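Local coordinates for protein CLPV1 (Pseudomonas aeruginosa, PDB 4UQW) that probably recognises the contracted TssB-TssC sheath of type VI secretion, as the N-terminal domain of the ATPase that disassembles it, at residues V41-H45 against A76-L80; S53-I58 against R115-V120; Q61-D65 against E139-L143; R68-L73 against L136-F140; V120-K125 against L143-T149. One frame throughout, in Å; residues are numbered along the deposited sequence. Where two conformers were deposited one is given.

Contact 1 (V41-H45 against A76-L80); sequences VHWFH and ALDRL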
# COMPACT_ATOMS: atom_id res chain seq x y z
N VAL A 41 1.39 1.40 -6.96
CA VAL A 41 2.83 1.64 -7.11
C VAL A 41 3.20 3.07 -6.60
O VAL A 41 4.25 3.24 -5.95
CB VAL A 41 3.27 1.41 -8.56
CG1 VAL A 41 2.65 2.45 -9.52
CG2 VAL A 41 4.81 1.50 -8.66
N HIS A 42 2.34 4.08 -6.83
CA HIS A 42 2.63 5.41 -6.30
C HIS A 42 2.67 5.39 -4.78
O HIS A 42 3.51 6.04 -4.15
CB HIS A 42 1.56 6.45 -6.72
CG HIS A 42 1.49 6.72 -8.19
ND1 HIS A 42 0.44 6.25 -8.94
CD2 HIS A 42 2.29 7.42 -9.03
CE1 HIS A 42 0.57 6.67 -10.19
NE2 HIS A 42 1.69 7.37 -10.27
N TRP A 43 1.69 4.70 -4.17
CA TRP A 43 1.52 4.72 -2.72
C TRP A 43 2.72 4.02 -2.07
O TRP A 43 3.34 4.53 -1.12
CB TRP A 43 0.24 3.98 -2.36
CG TRP A 43 -0.24 4.23 -0.96
CD1 TRP A 43 0.26 5.13 -0.07
CD2 TRP A 43 -1.36 3.59 -0.37
NE1 TRP A 43 -0.52 5.09 1.10
CE2 TRP A 43 -1.54 4.18 0.90
CE3 TRP A 43 -2.30 2.65 -0.85
CZ2 TRP A 43 -2.59 3.77 1.76
CZ3 TRP A 43 -3.34 2.25 -0.03
CH2 TRP A 43 -3.47 2.83 1.28
N PHE A 44 3.05 2.82 -2.59
CA PHE A 44 4.15 2.05 -2.00
C PHE A 44 5.49 2.77 -2.24
O PHE A 44 6.36 2.81 -1.34
CB PHE A 44 4.18 0.63 -2.59
CG PHE A 44 3.28 -0.30 -1.86
CD1 PHE A 44 2.04 0.13 -1.46
CD2 PHE A 44 3.66 -1.61 -1.55
CE1 PHE A 44 1.17 -0.72 -0.78
CE2 PHE A 44 2.77 -2.46 -0.84
CZ PHE A 44 1.55 -2.01 -0.49
N HIS A 45 5.68 3.36 -3.44
CA HIS A 45 6.90 4.12 -3.67
C HIS A 45 7.01 5.28 -2.61
O HIS A 45 8.08 5.50 -2.02
CB HIS A 45 6.91 4.63 -5.11
CG HIS A 45 7.99 5.62 -5.36
ND1 HIS A 45 9.29 5.26 -5.67
CD2 HIS A 45 7.97 6.97 -5.27
CE1 HIS A 45 10.01 6.37 -5.82
NE2 HIS A 45 9.24 7.41 -5.58
N ALA A 76 8.26 0.47 -12.88
CA ALA A 76 6.81 0.45 -13.03
C ALA A 76 6.24 1.86 -13.11
O ALA A 76 5.34 2.13 -13.91
CB ALA A 76 6.17 -0.33 -11.85
N LEU A 77 6.75 2.76 -12.26
CA LEU A 77 6.27 4.16 -12.31
C LEU A 77 6.54 4.78 -13.67
O LEU A 77 5.68 5.47 -14.23
CB LEU A 77 6.98 5.01 -11.26
CG LEU A 77 6.46 4.80 -9.87
CD1 LEU A 77 7.51 5.39 -8.90
CD2 LEU A 77 5.11 5.45 -9.67
N ASP A 78 7.76 4.54 -14.19
CA ASP A 78 8.21 5.16 -15.45
C ASP A 78 7.41 4.64 -16.63
O ASP A 78 7.35 5.28 -17.67
CB ASP A 78 9.72 4.93 -15.68
CG ASP A 78 10.59 5.85 -14.81
OD1 ASP A 78 10.05 6.83 -14.27
OD2 ASP A 78 11.79 5.57 -14.63
N ARG A 79 6.80 3.48 -16.47
CA ARG A 79 6.04 2.88 -17.54
C ARG A 79 4.55 3.26 -17.56
O ARG A 79 3.87 3.04 -18.56
CB ARG A 79 6.18 1.34 -17.50
CG ARG A 79 7.60 0.84 -17.88
CD ARG A 79 7.65 -0.70 -17.88
NE ARG A 79 9.02 -1.24 -17.92
CZ ARG A 79 9.62 -1.85 -16.90
NH1 ARG A 79 8.98 -2.01 -15.74
NH2 ARG A 79 10.86 -2.31 -17.03
N LEU A 80 4.03 3.86 -16.49
CA LEU A 80 2.64 4.28 -16.52
C LEU A 80 2.35 5.26 -17.61
O LEU A 80 3.21 6.03 -18.02
CB LEU A 80 2.26 4.93 -15.18
CG LEU A 80 2.39 4.03 -13.95
CD1 LEU A 80 2.12 4.82 -12.67
CD2 LEU A 80 1.37 2.93 -14.11
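Leu77 pushes its two methyl groups between Val41, His42 and His45, the face that helix 40-49 turns to the end of helix 66-79 in this mainly helical Clp N-terminal domain. Its CD2 methyl lies 3.5 Å from His42 CD2, meeting that imidazole obliquely, and 3.9 Å from Val41 CG1. Val41 divides its work between two methyls. With chi1 at 66°, CG1 sits in the cleft between backbone N and carbonyl carbon and faces Leu77 and Leu80, while CG2 reaches Ala76 CB at 3.9 Å. Leu80, just past the end of its helix, brings CD1 to 3.5 Å from His42 CE1 and meets Val41 CG1 tip to tip. The His42 ring is held at both nitrogens by other parts of the chain, ND1 by the backbone N of Glu39 and NE2 by Asn35 OD1. Its rotation is therefore fixed while carbon atoms of the two leucines pack on it. No hydrogen bond joins the two segments. Toward the more open side, His45 also meets the ring of Phe29, and Leu77 CD1 makes a CH-pi contact over one His45 face, 3.8 Å from the ring centroid and 19° off its normal.

Contact 2 (S53-I58 against R115-V120); sequences SDLHQI and RTGYLV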
# COMPACT_ATOMS: atom_id res chain seq x y z
N SER A 53 9.02 2.49 8.06
CA SER A 53 7.60 2.16 8.01
C SER A 53 7.45 0.66 8.22
O SER A 53 8.45 -0.07 8.22
CB SER A 53 6.96 2.51 6.67
OG SER A 53 7.48 1.62 5.65
N ASP A 54 6.21 0.18 8.34
CA ASP A 54 6.01 -1.27 8.38
C ASP A 54 6.51 -1.90 7.08
O ASP A 54 7.05 -3.00 7.10
CB ASP A 54 4.53 -1.65 8.46
CG ASP A 54 3.88 -1.30 9.75
OD1 ASP A 54 4.59 -0.95 10.73
OD2 ASP A 54 2.65 -1.46 9.76
N LEU A 55 6.28 -1.22 5.95
CA LEU A 55 6.71 -1.79 4.68
C LEU A 55 8.25 -1.97 4.64
O LEU A 55 8.76 -3.00 4.15
CB LEU A 55 6.22 -0.87 3.52
CG LEU A 55 6.50 -1.40 2.13
CD1 LEU A 55 5.90 -2.82 1.87
CD2 LEU A 55 5.81 -0.44 1.16
N HIS A 56 9.02 -0.97 5.12
CA HIS A 56 10.46 -1.13 5.18
C HIS A 56 10.85 -2.37 5.94
O HIS A 56 11.77 -3.12 5.54
CB HIS A 56 11.17 0.04 5.87
CG HIS A 56 11.14 1.36 5.13
ND1 HIS A 56 9.99 2.10 4.95
CD2 HIS A 56 12.16 2.11 4.64
CE1 HIS A 56 10.30 3.25 4.36
NE2 HIS A 56 11.61 3.28 4.17
N GLN A 57 10.25 -2.52 7.13
CA GLN A 57 10.63 -3.61 8.00
C GLN A 57 10.19 -4.96 7.47
O GLN A 57 10.93 -5.93 7.61
CB GLN A 57 10.05 -3.38 9.41
CG GLN A 57 10.67 -2.10 10.01
CD GLN A 57 12.19 -2.24 10.14
OE1 GLN A 57 12.70 -3.28 10.55
NE2 GLN A 57 12.92 -1.22 9.73
N ILE A 58 8.99 -5.02 6.89
CA ILE A 58 8.51 -6.26 6.28
C ILE A 58 9.42 -6.67 5.11
O ILE A 58 9.74 -7.84 4.98
CB ILE A 58 7.06 -6.08 5.82
CG1 ILE A 58 6.14 -6.04 7.06
CG2 ILE A 58 6.62 -7.21 4.89
CD1 ILE A 58 4.69 -5.55 6.73
N ARG A 115 -2.55 0.43 9.54
CA ARG A 115 -1.14 0.69 9.30
C ARG A 115 -0.72 0.00 8.01
O ARG A 115 -1.42 -0.89 7.47
CB ARG A 115 -0.29 0.20 10.48
CG ARG A 115 -0.49 -1.29 10.87
CD ARG A 115 0.10 -1.59 12.27
NE ARG A 115 1.54 -1.38 12.28
CZ ARG A 115 2.24 -1.40 13.41
NH1 ARG A 115 1.60 -1.58 14.58
NH2 ARG A 115 3.55 -1.25 13.36
N THR A 116 0.45 0.35 7.51
CA THR A 116 0.80 -0.21 6.20
C THR A 116 1.02 -1.72 6.24
O THR A 116 0.77 -2.39 5.23
CB THR A 116 2.02 0.51 5.53
OG1 THR A 116 3.20 0.30 6.29
CG2 THR A 116 1.74 2.01 5.40
N GLY A 117 1.34 -2.30 7.40
CA GLY A 117 1.53 -3.74 7.42
C GLY A 117 0.18 -4.42 7.29
O GLY A 117 0.11 -5.53 6.74
N TYR A 118 -0.91 -3.78 7.75
CA TYR A 118 -2.23 -4.39 7.52
C TYR A 118 -2.64 -4.25 6.06
O TYR A 118 -3.36 -5.11 5.55
CB TYR A 118 -3.31 -3.72 8.39
CG TYR A 118 -3.05 -3.80 9.87
CD1 TYR A 118 -2.16 -4.69 10.42
CD2 TYR A 118 -3.72 -2.92 10.72
CE1 TYR A 118 -1.95 -4.75 11.81
CE2 TYR A 118 -3.53 -2.96 12.11
CZ TYR A 118 -2.63 -3.85 12.63
OH TYR A 118 -2.36 -3.86 13.99
N LEU A 119 -2.22 -3.17 5.38
CA LEU A 119 -2.45 -3.09 3.94
C LEU A 119 -1.75 -4.24 3.21
O LEU A 119 -2.34 -4.86 2.32
CB LEU A 119 -1.93 -1.78 3.32
CG LEU A 119 -2.53 -0.51 3.89
CD1 LEU A 119 -1.70 0.69 3.38
CD2 LEU A 119 -3.99 -0.34 3.41
N VAL A 120 -0.53 -4.56 3.62
CA VAL A 120 0.16 -5.68 2.97
C VAL A 120 -0.59 -6.99 3.20
O VAL A 120 -0.78 -7.75 2.25
CB VAL A 120 1.60 -5.78 3.53
CG1 VAL A 120 2.32 -7.02 2.98
CG2 VAL A 120 2.39 -4.54 3.07
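Asp54 and Arg115 form a salt bridge, Asp54 being buried, between the N-terminal turns of helices 54-61 and 116-124 of the Clp N-terminal domain; the short segments 54-58 and 116-120 run at 59° to each other. Arg115 grips side-on: NE donates to Asp54 OD2 at 2.8 Å on the syn lone pair, and NH2 reaches Asp54 OD1, also at 2.8 Å and almost straight (171°). Carboxylate and guanidinium are nearly coplanar. Arg115 CG meanwhile lies over the centre of the Tyr118 ring. Asp54 OD2 takes a second bond on its anti lone pair, from Gly117 N at 2.8 Å, so the carboxylate also holds an amide in the first turn of the neighbouring helix. Asp54 OD1 has a further partner in Ser159 OG, and Arg115 NH2 one in Asn162 OD1, which draws the C-terminal tail into the network. Together these bonds would probably favour a charged carboxylate here. Thr116 OG1 lies 3.2 Å from Asp54 CB and accepts a weak bond from Leu55 N; its stronger partner is Glu161 OE2, which also meets Asp54 N. The two backbones come close here, Asp54 CA and Gly117 CA being 5.2 Å apart. Beside the polar groups, apolar packing begins: Leu55 CD1 meets Val120 CG2 at 4.1 Å, and Ile58 CD1 rests 3.7 Å from Gly117 CA.

Contact 3 (Q61-D65 against E139-L143); sequences QSGID and EFAKL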
# COMPACT_ATOMS: atom_id res chain seq x y z
N GLN A 61 12.63 -8.12 6.84
CA GLN A 61 12.45 -9.38 7.56
C GLN A 61 12.01 -10.52 6.65
O GLN A 61 12.18 -11.68 6.99
CB GLN A 61 11.43 -9.20 8.70
CG GLN A 61 11.89 -8.29 9.85
CD GLN A 61 13.34 -8.38 10.13
OE1 GLN A 61 14.07 -7.38 10.09
NE2 GLN A 61 13.80 -9.59 10.44
N SER A 62 11.43 -10.18 5.50
CA SER A 62 10.99 -11.18 4.53
C SER A 62 12.10 -11.63 3.60
O SER A 62 11.89 -12.50 2.76
CB SER A 62 9.85 -10.64 3.68
OG SER A 62 8.69 -10.38 4.48
N GLY A 63 13.27 -11.00 3.69
CA GLY A 63 14.36 -11.38 2.80
C GLY A 63 14.25 -10.84 1.38
O GLY A 63 14.82 -11.40 0.44
N ILE A 64 13.46 -9.79 1.21
CA ILE A 64 13.40 -9.06 -0.07
C ILE A 64 14.63 -8.20 -0.22
O ILE A 64 15.18 -7.68 0.76
CB ILE A 64 12.10 -8.19 -0.14
CG1 ILE A 64 10.92 -9.10 -0.44
CG2 ILE A 64 12.20 -7.07 -1.19
CD1 ILE A 64 9.50 -8.38 -0.30
N ASP A 65 15.13 -8.09 -1.47
CA ASP A 65 16.26 -7.20 -1.77
C ASP A 65 15.67 -5.80 -1.93
O ASP A 65 14.99 -5.49 -2.92
CB ASP A 65 16.98 -7.67 -3.06
CG ASP A 65 18.05 -6.71 -3.53
OD1 ASP A 65 18.24 -5.64 -2.91
OD2 ASP A 65 18.73 -7.02 -4.54
N GLU A 139 9.82 -9.40 -6.35
CA GLU A 139 10.27 -9.49 -4.94
C GLU A 139 9.09 -9.75 -4.02
O GLU A 139 9.21 -10.42 -2.99
CB GLU A 139 10.97 -8.19 -4.45
CG GLU A 139 12.36 -7.98 -5.13
CD GLU A 139 13.29 -9.12 -4.81
OE1 GLU A 139 13.62 -9.38 -3.65
OE2 GLU A 139 13.81 -9.79 -5.76
N PHE A 140 7.92 -9.21 -4.35
CA PHE A 140 6.79 -9.42 -3.43
C PHE A 140 6.26 -10.85 -3.40
O PHE A 140 5.52 -11.20 -2.47
CB PHE A 140 5.63 -8.48 -3.78
CG PHE A 140 5.89 -7.02 -3.48
CD1 PHE A 140 6.17 -6.60 -2.19
CD2 PHE A 140 5.76 -6.06 -4.49
CE1 PHE A 140 6.34 -5.24 -1.90
CE2 PHE A 140 5.88 -4.70 -4.18
CZ PHE A 140 6.17 -4.30 -2.89
N ALA A 141 6.64 -11.71 -4.35
CA ALA A 141 6.32 -13.11 -4.24
C ALA A 141 7.05 -13.78 -3.10
O ALA A 141 6.68 -14.89 -2.67
CB ALA A 141 6.61 -13.82 -5.56
N LYS A 142 8.05 -13.11 -2.54
CA LYS A 142 8.76 -13.65 -1.37
C LYS A 142 7.98 -13.44 -0.05
O LYS A 142 8.28 -14.07 0.98
CB LYS A 142 10.14 -12.99 -1.26
CG LYS A 142 11.07 -13.31 -2.45
CD LYS A 142 12.37 -12.56 -2.41
CE LYS A 142 13.13 -12.91 -3.70
NZ LYS A 142 14.44 -12.27 -3.76
N LEU A 143 6.96 -12.59 -0.07
CA LEU A 143 6.16 -12.40 1.14
C LEU A 143 5.35 -13.63 1.46
O LEU A 143 4.78 -14.26 0.58
CB LEU A 143 5.21 -11.22 1.00
CG LEU A 143 5.86 -9.87 0.77
CD1 LEU A 143 4.77 -8.88 0.51
CD2 LEU A 143 6.68 -9.51 1.98
O HOH W 1 9.87 -14.33 3.27
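Ile64 lies along Glu139, the two side chains sliding past each other in opposite directions with Ile64 CG2 3.7 Å from Glu139 CB. Its other branch goes deeper. CG1, on the side of the backbone N (chi1 -76°), comes to 3.3 Å from the Glu139 carbonyl O, and CD1 runs on to Leu143 CD2 at 3.8 Å and approaches the Phe140 ring obliquely. Glu139 folds back at chi2 (-61°), which brings its carboxylate to the backbone of the other loop. Asp65 N donates to Glu139 OE1 at 2.9 Å from well above the carboxylate plane, and Lys142 NZ reaches the same oxygen from the opposite face at 3.0 Å in a salt bridge. One oxygen is thus pinned from both faces, and the lysine would probably steady its negative charge. A water donates to Ser62 O and to Lys142 O, each at 2.8 Å, tying two carbonyls that do not meet directly. In the conformer given, Ser62 OG is bonded to Ile58 O of helix 54-61, and Leu143 CD2 packs against it. The loop at residues 61-65 is a compact helix-to-helix connection: Gly63, with positive phi, closes helix 54-61 in a Schellman motif, and Asp65 N-caps helix 66-79 through OD1, bonded to Ala67 N.

Contact 4 (R68-L73 against L136-F140); sequences RLAKDL and LSAEF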
# COMPACT_ATOMS: atom_id res chain seq x y z
N ARG A 68 16.48 -4.11 -5.19
CA ARG A 68 15.75 -4.62 -6.33
C ARG A 68 14.32 -4.09 -6.37
O ARG A 68 13.78 -3.72 -7.41
CB ARG A 68 15.76 -6.15 -6.34
CG ARG A 68 14.88 -6.76 -7.43
CD ARG A 68 15.55 -6.72 -8.74
NE ARG A 68 16.89 -7.28 -8.73
CZ ARG A 68 17.74 -7.18 -9.73
NH1 ARG A 68 17.35 -6.55 -10.85
NH2 ARG A 68 18.93 -7.69 -9.59
N LEU A 69 13.68 -4.07 -5.19
CA LEU A 69 12.32 -3.58 -5.07
C LEU A 69 12.30 -2.13 -5.53
O LEU A 69 11.39 -1.76 -6.29
CB LEU A 69 11.80 -3.73 -3.60
CG LEU A 69 10.43 -3.09 -3.38
CD1 LEU A 69 9.43 -3.71 -4.34
CD2 LEU A 69 10.08 -3.33 -1.88
N ALA A 70 13.28 -1.33 -5.09
CA ALA A 70 13.30 0.08 -5.48
C ALA A 70 13.41 0.24 -7.01
O ALA A 70 12.70 1.05 -7.62
CB ALA A 70 14.44 0.79 -4.80
N LYS A 71 14.26 -0.58 -7.61
CA LYS A 71 14.47 -0.58 -9.06
C LYS A 71 13.14 -0.94 -9.76
O LYS A 71 12.71 -0.33 -10.78
CB LYS A 71 15.57 -1.57 -9.46
CG LYS A 71 15.86 -1.68 -10.93
CD LYS A 71 17.03 -2.63 -11.12
CE LYS A 71 17.52 -2.67 -12.54
NZ LYS A 71 16.44 -3.20 -13.41
N ASP A 72 12.50 -2.00 -9.27
CA ASP A 72 11.27 -2.43 -9.89
C ASP A 72 10.16 -1.38 -9.78
O ASP A 72 9.39 -1.21 -10.75
CB ASP A 72 10.80 -3.75 -9.25
CG ASP A 72 11.67 -4.96 -9.65
OD1 ASP A 72 12.46 -4.89 -10.64
OD2 ASP A 72 11.64 -6.00 -8.95
N LEU A 73 10.02 -0.74 -8.62
CA LEU A 73 8.96 0.24 -8.46
C LEU A 73 9.21 1.44 -9.34
O LEU A 73 8.25 1.99 -9.94
CB LEU A 73 8.81 0.69 -6.99
CG LEU A 73 8.38 -0.45 -6.06
CD1 LEU A 73 8.30 0.15 -4.64
CD2 LEU A 73 7.03 -1.04 -6.46
N LEU A 136 4.10 -5.56 -9.93
CA LEU A 136 5.02 -4.46 -9.69
C LEU A 136 6.44 -4.93 -9.43
O LEU A 136 7.41 -4.35 -9.93
CB LEU A 136 4.53 -3.61 -8.50
CG LEU A 136 3.16 -2.96 -8.70
CD1 LEU A 136 2.80 -2.13 -7.49
CD2 LEU A 136 3.19 -2.08 -9.95
N SER A 137 6.57 -5.99 -8.63
CA SER A 137 7.91 -6.56 -8.38
C SER A 137 7.77 -8.01 -8.01
O SER A 137 7.02 -8.35 -7.07
CB SER A 137 8.63 -5.84 -7.22
OG SER A 137 9.89 -6.45 -6.98
N ALA A 138 8.54 -8.86 -8.71
CA ALA A 138 8.61 -10.24 -8.32
C ALA A 138 9.16 -10.42 -6.91
O ALA A 138 8.90 -11.46 -6.29
CB ALA A 138 9.46 -11.03 -9.31
N GLU A 139 9.82 -9.40 -6.35
CA GLU A 139 10.27 -9.49 -4.94
C GLU A 139 9.09 -9.75 -4.02
O GLU A 139 9.21 -10.42 -2.99
CB GLU A 139 10.97 -8.19 -4.45
CG GLU A 139 12.36 -7.98 -5.13
CD GLU A 139 13.29 -9.12 -4.81
OE1 GLU A 139 13.62 -9.38 -3.65
OE2 GLU A 139 13.81 -9.79 -5.76
N PHE A 140 7.92 -9.21 -4.35
CA PHE A 140 6.79 -9.42 -3.43
C PHE A 140 6.26 -10.85 -3.40
O PHE A 140 5.52 -11.20 -2.47
CB PHE A 140 5.63 -8.48 -3.78
CG PHE A 140 5.89 -7.02 -3.48
CD1 PHE A 140 6.17 -6.60 -2.19
CD2 PHE A 140 5.76 -6.06 -4.49
CE1 PHE A 140 6.34 -5.24 -1.90
CE2 PHE A 140 5.88 -4.70 -4.18
CZ PHE A 140 6.17 -4.30 -2.89
O HOH W 2 8.83 -3.12 -12.65
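Leu69 and Phe140 make the tight part of this contact: Leu69 CD1 comes within 3.6 Å of Phe140 CZ, approaching the ring obliquely, and the same methyl lies 3.7 Å from Ser137 CB. Leu73 adds a looser touch with CD2 at the edge of that ring, and the same methyl faces Leu136 CB at 4.1 Å. Leu48 of helix 40-49 also packs against both leucines, so this side belongs to the interior. Next to it sits the polar joint. Ser137 is the first residue to leave helical geometry after helix 127-136, and its OG points opposite the backbone N (chi1 178°), toward helix 66-79. From there it donates to Asp72 OD2 at 2.7 Å, on the anti lone pair, while accepting from Glu139 N at 3.0 Å. The latter bond makes an ST turn, which opens the 3-10 segment that follows, so Asp72 grips the turn through a hydroxyl whose donor and acceptor roles are both filled. The solvent side is looser. Arg68, an exposed residue, bends at chi2 and chi3 and offers only its aliphatic part, CG lying 3.6 Å from Glu139 CG as the two chains cross at about a right angle. The charged ends stay apart, Arg68 NE being 5.0 Å from Glu139 OE2, and the Glu139 carboxylate is paired with Lys142 instead.

Contact 5 (V120-K125 against L143-T149); sequences VIGILK and LKVEALT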
# COMPACT_ATOMS: atom_id res chain seq x y z
N VAL A 120 -0.53 -4.56 3.62
CA VAL A 120 0.16 -5.68 2.97
C VAL A 120 -0.59 -6.99 3.20
O VAL A 120 -0.78 -7.75 2.25
CB VAL A 120 1.60 -5.78 3.53
CG1 VAL A 120 2.32 -7.02 2.98
CG2 VAL A 120 2.39 -4.54 3.07
N ILE A 121 -1.04 -7.28 4.44
CA ILE A 121 -1.76 -8.50 4.69
C ILE A 121 -3.04 -8.54 3.88
O ILE A 121 -3.36 -9.57 3.25
CB ILE A 121 -2.09 -8.63 6.19
CG1 ILE A 121 -0.79 -8.92 6.95
CG2 ILE A 121 -3.14 -9.74 6.45
CD1 ILE A 121 -0.94 -8.71 8.49
N GLY A 122 -3.79 -7.44 3.86
CA GLY A 122 -5.07 -7.46 3.13
C GLY A 122 -4.84 -7.71 1.63
O GLY A 122 -5.62 -8.43 0.96
N ILE A 123 -3.80 -7.09 1.08
CA ILE A 123 -3.45 -7.35 -0.32
C ILE A 123 -3.08 -8.82 -0.57
O ILE A 123 -3.53 -9.43 -1.53
CB ILE A 123 -2.28 -6.38 -0.73
CG1 ILE A 123 -2.81 -4.94 -0.89
CG2 ILE A 123 -1.57 -6.84 -2.04
CD1 ILE A 123 -1.68 -3.84 -0.93
N LEU A 124 -2.25 -9.38 0.30
CA LEU A 124 -1.83 -10.77 0.08
C LEU A 124 -2.98 -11.75 0.17
O LEU A 124 -2.95 -12.82 -0.47
CB LEU A 124 -0.72 -11.19 1.07
CG LEU A 124 0.60 -10.44 0.90
CD1 LEU A 124 1.55 -10.73 2.08
CD2 LEU A 124 1.24 -10.76 -0.46
N LYS A 125 -3.99 -11.41 0.95
CA LYS A 125 -5.15 -12.28 1.11
C LYS A 125 -6.22 -12.14 0.05
O LYS A 125 -7.22 -12.85 0.11
CB LYS A 125 -5.78 -12.04 2.47
CG LYS A 125 -4.92 -12.45 3.63
CD LYS A 125 -4.73 -13.97 3.72
CE LYS A 125 -6.02 -14.71 4.13
NZ LYS A 125 -5.72 -16.20 4.26
N LEU A 143 6.96 -12.59 -0.07
CA LEU A 143 6.16 -12.40 1.14
C LEU A 143 5.35 -13.63 1.46
O LEU A 143 4.78 -14.26 0.58
CB LEU A 143 5.21 -11.22 1.00
CG LEU A 143 5.86 -9.87 0.77
CD1 LEU A 143 4.77 -8.88 0.51
CD2 LEU A 143 6.68 -9.51 1.98
N LYS A 144 5.26 -13.93 2.73
CA LYS A 144 4.52 -15.13 3.15
C LYS A 144 3.47 -14.69 4.12
O LYS A 144 3.81 -14.37 5.27
CB LYS A 144 5.45 -16.18 3.81
CG LYS A 144 6.56 -16.76 2.89
CD LYS A 144 5.97 -17.26 1.59
CE LYS A 144 7.05 -17.47 0.50
NZ LYS A 144 6.50 -17.27 -0.88
N VAL A 145 2.21 -14.63 3.69
CA VAL A 145 1.21 -14.02 4.57
C VAL A 145 1.01 -14.80 5.87
O VAL A 145 0.62 -14.21 6.88
CB VAL A 145 -0.14 -13.82 3.79
CG1 VAL A 145 -0.85 -15.15 3.52
CG2 VAL A 145 -1.10 -12.86 4.58
N GLU A 146 1.24 -16.12 5.88
CA GLU A 146 1.09 -16.87 7.11
C GLU A 146 2.10 -16.43 8.16
O GLU A 146 1.79 -16.36 9.36
CB GLU A 146 1.28 -18.39 6.83
CG GLU A 146 0.34 -18.99 5.79
CD GLU A 146 -1.13 -18.71 6.06
OE1 GLU A 146 -1.52 -18.67 7.25
OE2 GLU A 146 -1.89 -18.54 5.08
N ALA A 147 3.31 -16.07 7.71
CA ALA A 147 4.35 -15.61 8.61
C ALA A 147 4.02 -14.21 9.08
O ALA A 147 4.17 -13.84 10.25
CB ALA A 147 5.71 -15.64 7.91
N LEU A 148 3.56 -13.38 8.16
CA LEU A 148 3.27 -12.01 8.49
C LEU A 148 2.09 -11.88 9.48
O LEU A 148 2.10 -10.99 10.31
CB LEU A 148 2.99 -11.24 7.18
CG LEU A 148 2.89 -9.74 7.22
CD1 LEU A 148 4.11 -9.14 7.91
CD2 LEU A 148 2.75 -9.24 5.76
N THR A 149 1.08 -12.75 9.37
CA THR A 149 -0.03 -12.67 10.32
C THR A 149 0.37 -13.29 11.67
O THR A 149 0.04 -12.76 12.73
CB THR A 149 -1.31 -13.36 9.78
OG1 THR A 149 -1.04 -14.74 9.46
CG2 THR A 149 -1.82 -12.62 8.53
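Leu148, in the conformer given, turns its CG opposite the backbone N (chi1 -170°), and Ile121 holds CG1 on the side of its own N (chi1 -72°); these torsions bring Leu148 CD2 to 3.7 Å from Ile121 CG1. The same methyl reaches 3.6 Å from Val120 CG1, so one leucine branch touches two successive residues of helix 116-124. The short helical segments 120-124 and 145-149 run roughly antiparallel, at 149° with axes 10.2 Å apart, in this mainly helical domain. One turn further along, Leu124 slides past Val145 in the opposite direction, CB to CB at 3.8 Å, and sends CD1 to Leu143 CB at the same distance. Leu143, just before the helix, turns CD1 to Val120. Ile121 CG2 also meets Thr149 CG2 at 3.8 Å. The hydroxyl of Thr149 is turned back to its own helix, where OG1 donates to Val145 O, an oxygen also bonded by Thr149 N from the opposite face of the carbonyl plane. At the exposed edge, Lys125 bends twice and lays CD 3.9 Å from Val145 CG2; its NZ remains beyond salt-bridge distance of Glu146 OE2. With no hydrogen bond between the segments, the fit of branched aliphatic chains probably governs how they lie, and the threonine can join an apolar surface because its polar atom is satisfied within its own helix.

Overall arrangement
Contacts 2 and 5 are buried and both use helix 116-124, sharing Val120; contact 2 is polar where two helix starts meet, contact 5 almost wholly aliphatic further along. Contacts 1, 3 and 4 are partly buried. Contacts 1 and 4 hold successive parts of helix 66-79, their centres about 10 Å apart, and touch through Val41 and Leu136. Contacts 3 and 4 share Glu139 and Phe140, so the 3-10 segment serves a loop on one side and a helix on the other. Leu143 links contacts 3 and 5. Contact 1, on the opposite side of the chain's centre from contact 2, still meets it through Trp43 on Leu119 and Phe44 on Leu55.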